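Local coordinates for protein R.Ecl18kI (Enterobacter cloacae, PDB 2GB7) that recognises the double-stranded DNA sequence 5'-CCNGG-3' and cuts it before the first C, as a type II restriction endonuclease, at residues I279-Q282 and I283-S287; V265-T268 and D269-E273; K30-D34 and L35-Q39. The protein carries 1 engineered substitution. One frame throughout, in Å; residues are numbered along the deposited sequence.

In the fold
All three contacts are local, each within one continuous run of nine or ten residues. Contacts 2 and 1 lie on helix 269-285: residues 265-273 start it and residues 279-287 end it, with centres about 19 Å apart and nearest atoms about 7 Å apart. Contact 3, residues 30-39, closes helix 24-34 near the other end of the sequence. Its centre lies about 20 Å from that of contact 1 and about 34 Å from that of contact 2. None touches the bound DNA. The nearest atoms of contacts 3 and 1 stay about 10 and 11 Å from it. The nearest atom of contact 2 is about 25 Å from the bound DNA.

Contact 1: residues I279-Q282 and I283-S287; sequences ILKQ and IEKYS
The ring of Tyr286 meets the carbonyl of Gln282 obliquely, with CD2 of Tyr286 3.3 Å from O of Gln282. One face of this ring has CB of Lys285 over its rim. The ring of Phe25 also meets it, its plane turned about 45°. The same Gln282 O accepts the Tyr286 N-H at 3.0 Å. Ile283 N bonds to Ile279 O at 2.8 Å. These i to i+4 bonds belong to the end of helix 269-285, and Tyr286 is the first residue to leave helical angles. Ile279 and Ile283 meet through their side chains: CG2 of Ile279 lies 3.9 Å from CD1 of Ile283. CG2 of Ile279 is anti to its backbone N, which places this branch beside the next turn. Lys281 and Lys285 run side by side, and NZ of Lys285 comes to 3.4 Å from CG of Lys281. Their two NZ atoms stay 6.1 Å apart, so the like charges do not touch. NE2 of Gln282 donates to OD1 of Asp140 and to O of Ser278 one turn back; OE1 accepts from Val141 N. The Asp140 and Val141 bonds tie this turn to strand 140-141. Ile279, Ile283 and Tyr286 pack on Leu300, Tyr296 and Val292 of helix 290-302.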
loop_
_atom_site.group_PDB
_atom_site.type_symbol
_atom_site.label_atom_id
_atom_site.label_comp_id
_atom_site.label_asym_id
_atom_site.label_seq_id
_atom_site.Cartn_x
_atom_site.Cartn_y
_atom_site.Cartn_z
ATOM N N ILE F 279 -22.217 20.852 -9.526
ATOM C CA ILE F 279 -21.662 20.993 -10.871
ATOM C C ILE F 279 -20.761 22.229 -10.951
ATOM O O ILE F 279 -19.615 22.132 -11.412
ATOM C CB ILE F 279 -22.779 21.111 -11.929
ATOM C CG1 ILE F 279 -23.554 19.785 -12.041
ATOM C CG2 ILE F 279 -22.186 21.493 -13.296
ATOM C CD1 ILE F 279 -24.898 19.877 -12.825
ATOM N N LEU F 280 -21.277 23.374 -10.479
ATOM C CA LEU F 280 -20.532 24.645 -10.520
ATOM C C LEU F 280 -19.212 24.518 -9.773
ATOM O O LEU F 280 -18.198 25.049 -10.207
ATOM C CB LEU F 280 -21.373 25.820 -9.991
ATOM C CG LEU F 280 -22.535 26.284 -10.886
ATOM C CD1 LEU F 280 -23.475 27.217 -10.147
ATOM C CD2 LEU F 280 -22.037 26.940 -12.180
ATOM N N LYS F 281 -19.234 23.796 -8.658
ATOM C CA LYS F 281 -18.041 23.455 -7.890
ATOM C C LYS F 281 -17.026 22.663 -8.716
ATOM O O LYS F 281 -15.820 22.921 -8.692
ATOM C CB LYS F 281 -18.482 22.604 -6.704
ATOM C CG LYS F 281 -17.494 22.457 -5.588
ATOM C CD LYS F 281 -17.918 23.266 -4.372
ATOM C CE LYS F 281 -19.235 22.747 -3.786
ATOM N NZ LYS F 281 -19.575 23.443 -2.505
ATOM N N GLN F 282 -17.519 21.687 -9.461
ATOM C CA GLN F 282 -16.633 20.869 -10.279
ATOM C C GLN F 282 -16.079 21.630 -11.479
ATOM O O GLN F 282 -14.919 21.448 -11.829
ATOM C CB GLN F 282 -17.346 19.594 -10.714
ATOM C CG GLN F 282 -17.618 18.663 -9.538
ATOM C CD GLN F 282 -18.535 17.538 -9.924
ATOM O OE1 GLN F 282 -18.088 16.491 -10.416
ATOM N NE2 GLN F 282 -19.823 17.732 -9.703
ATOM N N ILE F 283 -16.880 22.513 -12.073
ATOM C CA ILE F 283 -16.387 23.366 -13.162
ATOM C C ILE F 283 -15.204 24.220 -12.677
ATOM O O ILE F 283 -14.250 24.454 -13.434
ATOM C CB ILE F 283 -17.480 24.268 -13.768
ATOM C CG1 ILE F 283 -18.518 23.439 -14.523
ATOM C CG2 ILE F 283 -16.863 25.295 -14.730
ATOM C CD1 ILE F 283 -19.811 24.204 -14.817
ATOM N N GLU F 284 -15.264 24.648 -11.415
ATOM C CA GLU F 284 -14.178 25.415 -10.800
ATOM C C GLU F 284 -12.897 24.612 -10.761
ATOM O O GLU F 284 -11.835 25.115 -11.126
ATOM C CB GLU F 284 -14.551 25.808 -9.377
ATOM C CG GLU F 284 -13.667 26.866 -8.729
ATOM C CD GLU F 284 -14.375 27.514 -7.559
ATOM O OE1 GLU F 284 -15.137 26.806 -6.877
ATOM O OE2 GLU F 284 -14.188 28.725 -7.321
ATOM N N LYS F 285 -13.017 23.367 -10.296
ATOM C CA LYS F 285 -11.891 22.443 -10.193
ATOM C C LYS F 285 -11.254 22.231 -11.555
ATOM O O LYS F 285 -10.037 22.160 -11.671
ATOM C CB LYS F 285 -12.337 21.099 -9.591
ATOM C CG LYS F 285 -12.289 20.999 -8.054
ATOM C CD LYS F 285 -12.958 22.191 -7.339
ATOM C CE LYS F 285 -13.299 21.896 -5.888
ATOM N NZ LYS F 285 -14.178 22.986 -5.370
ATOM N N TYR F 286 -12.083 22.165 -12.596
ATOM C CA TYR F 286 -11.610 21.866 -13.954
ATOM C C TYR F 286 -11.603 23.084 -14.866
ATOM O O TYR F 286 -11.647 22.966 -16.099
ATOM C CB TYR F 286 -12.459 20.726 -14.553
ATOM C CG TYR F 286 -12.226 19.437 -13.816
ATOM C CD1 TYR F 286 -10.957 18.839 -13.814
ATOM C CD2 TYR F 286 -13.234 18.841 -13.081
ATOM C CE1 TYR F 286 -10.720 17.665 -13.132
ATOM C CE2 TYR F 286 -12.998 17.659 -12.378
ATOM C CZ TYR F 286 -11.744 17.078 -12.424
ATOM O OH TYR F 286 -11.500 15.918 -11.739
ATOM N N SER F 287 -11.501 24.257 -14.249
ATOM C CA SER F 287 -11.588 25.540 -14.931
ATOM C C SER F 287 -10.711 25.623 -16.176
ATOM O O SER F 287 -11.056 26.302 -17.137
ATOM C CB SER F 287 -11.173 26.640 -13.960
ATOM O OG SER F 287 -11.716 27.876 -14.359
#

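Contact 2: residues V265-T268 and D269-E273; sequences VSYT and DSEKE
Thr268 has an extended backbone, and its O accepts a main-chain bond of the helix, from Lys272 N at 2.8 Å. OG1 of Thr268 lies between the backbone N and the carbonyl carbon, chi1 61°, and from there accepts the N-H of Glu271 at 3.1 Å. That bond is nearly straight, with an N-H...O angle of 164°. It gives a partner to an amide of the first turn. Glu271 reaches back beside the cap. CB of Glu271 is 3.5 Å from OG1 of Thr268, and the extended chain carries the carboxylate to Tyr267. There OE2 of Glu271 lies at the ring edge, 3.6 Å from CD1 of Tyr267, with the ring and carboxylate planes 62° apart. A water joins the two segments: it accepts from Thr268 N at 3.0 Å and donates to OE2 of Glu271 at 2.7 Å. It stands in for the direct bond of a capping box, so the box is water-mediated. CB of Lys272 lies 4.1 Å from CB of Tyr267. The Tyr267 hydroxyl bonds to Gln168, and Glu271 touches Val167 and Gln168, so helix 166-171 borders the contact. A threonine hydroxyl bonded to the amide three residues on is a classic N-cap, here at the start of helix 269-285.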
loop_
_atom_site.group_PDB
_atom_site.type_symbol
_atom_site.label_atom_id
_atom_site.label_comp_id
_atom_site.label_asym_id
_atom_site.label_seq_id
_atom_site.Cartn_x
_atom_site.Cartn_y
_atom_site.Cartn_z
ATOM N N VAL F 265 -35.604 13.738 -15.468
ATOM C CA VAL F 265 -36.055 13.756 -14.087
ATOM C C VAL F 265 -36.359 15.205 -13.692
ATOM O O VAL F 265 -35.553 16.113 -13.916
ATOM C CB VAL F 265 -35.018 13.060 -13.133
ATOM C CG1 VAL F 265 -33.623 13.546 -13.418
ATOM C CG2 VAL F 265 -35.365 13.261 -11.656
ATOM N N SER F 266 -37.549 15.415 -13.138
ATOM C CA SER F 266 -37.893 16.714 -12.584
ATOM C C SER F 266 -37.495 16.754 -11.109
ATOM O O SER F 266 -37.904 15.907 -10.301
ATOM C CB SER F 266 -39.373 17.073 -12.820
ATOM O OG SER F 266 -40.240 15.978 -12.569
ATOM N N TYR F 267 -36.647 17.720 -10.783
ATOM C CA TYR F 267 -36.194 17.917 -9.420
ATOM C C TYR F 267 -36.969 19.039 -8.760
ATOM O O TYR F 267 -37.397 19.988 -9.423
ATOM C CB TYR F 267 -34.710 18.276 -9.392
ATOM C CG TYR F 267 -33.792 17.213 -9.953
ATOM C CD1 TYR F 267 -33.504 16.066 -9.226
ATOM C CD2 TYR F 267 -33.206 17.366 -11.207
ATOM C CE1 TYR F 267 -32.671 15.086 -9.731
ATOM C CE2 TYR F 267 -32.351 16.392 -11.726
ATOM C CZ TYR F 267 -32.090 15.254 -10.968
ATOM O OH TYR F 267 -31.260 14.276 -11.450
ATOM N N THR F 268 -37.145 18.923 -7.444
ATOM C CA THR F 268 -37.591 20.043 -6.619
ATOM C C THR F 268 -36.586 21.176 -6.781
ATOM O O THR F 268 -35.441 20.935 -7.164
ATOM C CB THR F 268 -37.645 19.664 -5.115
ATOM O OG1 THR F 268 -36.337 19.297 -4.649
ATOM C CG2 THR F 268 -38.618 18.514 -4.876
ATOM N N ASP F 269 -37.001 22.400 -6.486
ATOM C CA ASP F 269 -36.101 23.543 -6.620
ATOM C C ASP F 269 -34.890 23.412 -5.689
ATOM O O ASP F 269 -33.760 23.738 -6.077
ATOM C CB ASP F 269 -36.860 24.860 -6.402
ATOM C CG ASP F 269 -38.044 25.023 -7.364
ATOM O OD1 ASP F 269 -37.951 24.600 -8.537
ATOM O OD2 ASP F 269 -39.078 25.589 -6.950
ATOM N N SER F 270 -35.132 22.898 -4.482
ATOM C CA SER F 270 -34.086 22.613 -3.512
ATOM C C SER F 270 -33.035 21.637 -4.052
ATOM O O SER F 270 -31.828 21.933 -4.007
ATOM C CB SER F 270 -34.700 22.058 -2.225
ATOM O OG SER F 270 -33.703 21.523 -1.371
ATOM N N GLU F 271 -33.479 20.486 -4.562
ATOM C CA GLU F 271 -32.519 19.521 -5.120
ATOM C C GLU F 271 -31.834 20.090 -6.362
ATOM O O GLU F 271 -30.636 19.888 -6.561
ATOM C CB GLU F 271 -33.149 18.154 -5.432
ATOM C CG GLU F 271 -32.088 17.100 -5.823
ATOM C CD GLU F 271 -32.586 15.660 -5.819
ATOM O OE1 GLU F 271 -31.738 14.748 -5.931
ATOM O OE2 GLU F 271 -33.817 15.436 -5.745
ATOM N N LYS F 272 -32.600 20.776 -7.206
ATOM C CA LYS F 272 -32.045 21.399 -8.409
ATOM C C LYS F 272 -30.923 22.380 -8.075
ATOM O O LYS F 272 -29.884 22.388 -8.745
ATOM C CB LYS F 272 -33.153 22.096 -9.195
ATOM C CG LYS F 272 -32.774 22.572 -10.575
ATOM C CD LYS F 272 -33.981 23.174 -11.297
ATOM C CE LYS F 272 -35.082 22.114 -11.521
ATOM N NZ LYS F 272 -36.420 22.706 -11.858
ATOM N N GLU F 273 -31.109 23.195 -7.034
ATOM C CA GLU F 273 -30.052 24.139 -6.678
ATOM C C GLU F 273 -28.817 23.468 -6.048
ATOM O O GLU F 273 -27.697 23.931 -6.253
ATOM C CB GLU F 273 -30.583 25.339 -5.884
ATOM C CG GLU F 273 -30.782 25.136 -4.407
HETATM O O HOH W 1 -36.358 16.173 -6.446
#

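Contact 3: residues K30-D34 and L35-Q39; sequences KTFCD and LGYDQ
Phe32 has CG anti to its backbone N, chi1 -173°, and this carries its ring past the end of the helix to Tyr37 and Asp38. CB of Tyr37 sits over one face of the Phe32 ring, 3.7 Å from the centroid, as a CH-pi contact. Asp38 meets the same ring obliquely, with its CA 3.5 Å from CE2 of Phe32. The ring and carboxylate planes stand 68° apart. CG of Asp38 lies between its backbone N and carbonyl carbon, chi1 65°, which turns the carboxylate back toward Cys33. OD2 of Asp38 is 3.8 Å from SG of Cys33. A water donates to OD1 of Asp38 at 2.6 Å and makes a weak bond to O of Cys33.

The backbone here ends helix 24-34 with a Schellman motif. Gly36 takes the positive phi, a conformation that glycine adopts readily. Tyr37 N then reaches back to Phe32 O at 3.0 Å, nearly in line with the carbonyl. Gly36 N bonds to Cys33 O from well above the carbonyl plane. Leu35 N bonds to Thr31 O as in the helix. On that flank the side chains of Thr31 and Leu35 run together, with CG2 of Thr31 3.8 Å from CD1 of Leu35. The Thr31 hydroxyl bonds to Leu27 O in the preceding turn. Phe32 and Tyr37 both rest on Phe45 of helix 42-47, and Tyr37 meets Tyr52 of helix 49-77 edge-to-face. Tyr291 pairs edge-to-face with Phe32.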
loop_
_atom_site.group_PDB
_atom_site.type_symbol
_atom_site.label_atom_id
_atom_site.label_comp_id
_atom_site.label_asym_id
_atom_site.label_seq_id
_atom_site.Cartn_x
_atom_site.Cartn_y
_atom_site.Cartn_z
ATOM N N LYS F 30 -4.055 16.313 -21.555
ATOM C CA LYS F 30 -3.224 16.563 -22.741
ATOM C C LYS F 30 -3.247 15.371 -23.709
ATOM O O LYS F 30 -3.409 15.542 -24.947
ATOM C CB LYS F 30 -1.784 16.881 -22.303
ATOM C CG LYS F 30 -0.898 17.303 -23.464
ATOM C CD LYS F 30 0.531 17.516 -22.948
ATOM C CE LYS F 30 1.499 17.841 -24.060
ATOM N NZ LYS F 30 2.870 18.041 -23.476
ATOM N N THR F 31 -3.113 14.176 -23.134
ATOM C CA THR F 31 -3.030 12.930 -23.887
ATOM C C THR F 31 -4.380 12.639 -24.534
ATOM O O THR F 31 -4.448 12.303 -25.710
ATOM C CB THR F 31 -2.557 11.789 -22.972
ATOM O OG1 THR F 31 -1.256 12.124 -22.482
ATOM C CG2 THR F 31 -2.459 10.480 -23.733
ATOM N N PHE F 32 -5.445 12.789 -23.755
ATOM C CA PHE F 32 -6.828 12.683 -24.267
ATOM C C PHE F 32 -7.051 13.505 -25.537
ATOM O O PHE F 32 -7.557 12.996 -26.532
ATOM C CB PHE F 32 -7.787 13.128 -23.176
ATOM C CG PHE F 32 -9.268 12.910 -23.499
ATOM C CD1 PHE F 32 -9.865 11.684 -23.224
ATOM C CD2 PHE F 32 -10.064 13.964 -23.952
ATOM C CE1 PHE F 32 -11.272 11.485 -23.412
ATOM C CE2 PHE F 32 -11.450 13.776 -24.186
ATOM C CZ PHE F 32 -12.047 12.535 -23.910
ATOM N N CYS F 33 -6.659 14.766 -25.495
ATOM C CA CYS F 33 -6.778 15.646 -26.644
ATOM C C CYS F 33 -5.785 15.309 -27.769
ATOM O O CYS F 33 -6.167 15.355 -28.954
ATOM C CB CYS F 33 -6.640 17.094 -26.192
ATOM S SG CYS F 33 -7.969 17.593 -25.085
ATOM N N ASP F 34 -4.548 14.958 -27.407
ATOM C CA ASP F 34 -3.514 14.628 -28.404
ATOM C C ASP F 34 -3.916 13.431 -29.239
ATOM O O ASP F 34 -3.629 13.377 -30.429
ATOM C CB ASP F 34 -2.159 14.325 -27.756
ATOM C CG ASP F 34 -1.410 15.572 -27.312
ATOM O OD1 ASP F 34 -1.812 16.697 -27.657
ATOM O OD2 ASP F 34 -0.391 15.406 -26.603
ATOM N N LEU F 35 -4.586 12.468 -28.616
ATOM C CA LEU F 35 -5.022 11.267 -29.322
ATOM C C LEU F 35 -6.370 11.409 -30.042
ATOM O O LEU F 35 -6.848 10.446 -30.659
ATOM C CB LEU F 35 -5.045 10.079 -28.359
ATOM C CG LEU F 35 -3.704 9.640 -27.752
ATOM C CD1 LEU F 35 -3.960 8.589 -26.672
ATOM C CD2 LEU F 35 -2.715 9.110 -28.797
ATOM N N GLY F 36 -6.984 12.590 -29.939
ATOM C CA GLY F 36 -8.239 12.914 -30.639
ATOM C C GLY F 36 -9.513 12.477 -29.940
ATOM O O GLY F 36 -10.600 12.604 -30.511
ATOM N N TYR F 37 -9.397 12.012 -28.696
ATOM C CA TYR F 37 -10.580 11.484 -28.002
ATOM C C TYR F 37 -11.590 12.550 -27.678
ATOM O O TYR F 37 -12.761 12.246 -27.431
ATOM C CB TYR F 37 -10.190 10.729 -26.726
ATOM C CG TYR F 37 -9.449 9.463 -27.026
ATOM C CD1 TYR F 37 -10.031 8.473 -27.805
ATOM C CD2 TYR F 37 -8.179 9.228 -26.492
ATOM C CE1 TYR F 37 -9.354 7.303 -28.093
ATOM C CE2 TYR F 37 -7.518 8.046 -26.748
ATOM C CZ TYR F 37 -8.104 7.096 -27.554
ATOM O OH TYR F 37 -7.435 5.930 -27.829
ATOM N N ASP F 38 -11.134 13.798 -27.669
ATOM C CA ASP F 38 -12.002 14.927 -27.398
ATOM C C ASP F 38 -12.952 15.223 -28.551
ATOM O O ASP F 38 -13.737 16.153 -28.468
ATOM C CB ASP F 38 -11.202 16.174 -27.007
ATOM C CG ASP F 38 -10.309 16.701 -28.142
ATOM O OD1 ASP F 38 -9.799 15.919 -28.974
ATOM O OD2 ASP F 38 -10.132 17.933 -28.185
ATOM N N GLN F 39 -12.844 14.456 -29.633
ATOM C CA GLN F 39 -13.736 14.646 -30.772
ATOM C C GLN F 39 -14.639 13.449 -31.053
ATOM O O GLN F 39 -15.475 13.483 -31.965
ATOM C CB GLN F 39 -12.933 15.049 -32.009
ATOM C CG GLN F 39 -12.467 16.513 -31.974
ATOM C CD GLN F 39 -13.612 17.478 -31.613
ATOM O OE1 GLN F 39 -13.566 18.161 -30.585
ATOM N NE2 GLN F 39 -14.640 17.523 -32.454
HETATM O O HOH W 2 -8.412 16.457 -31.147
#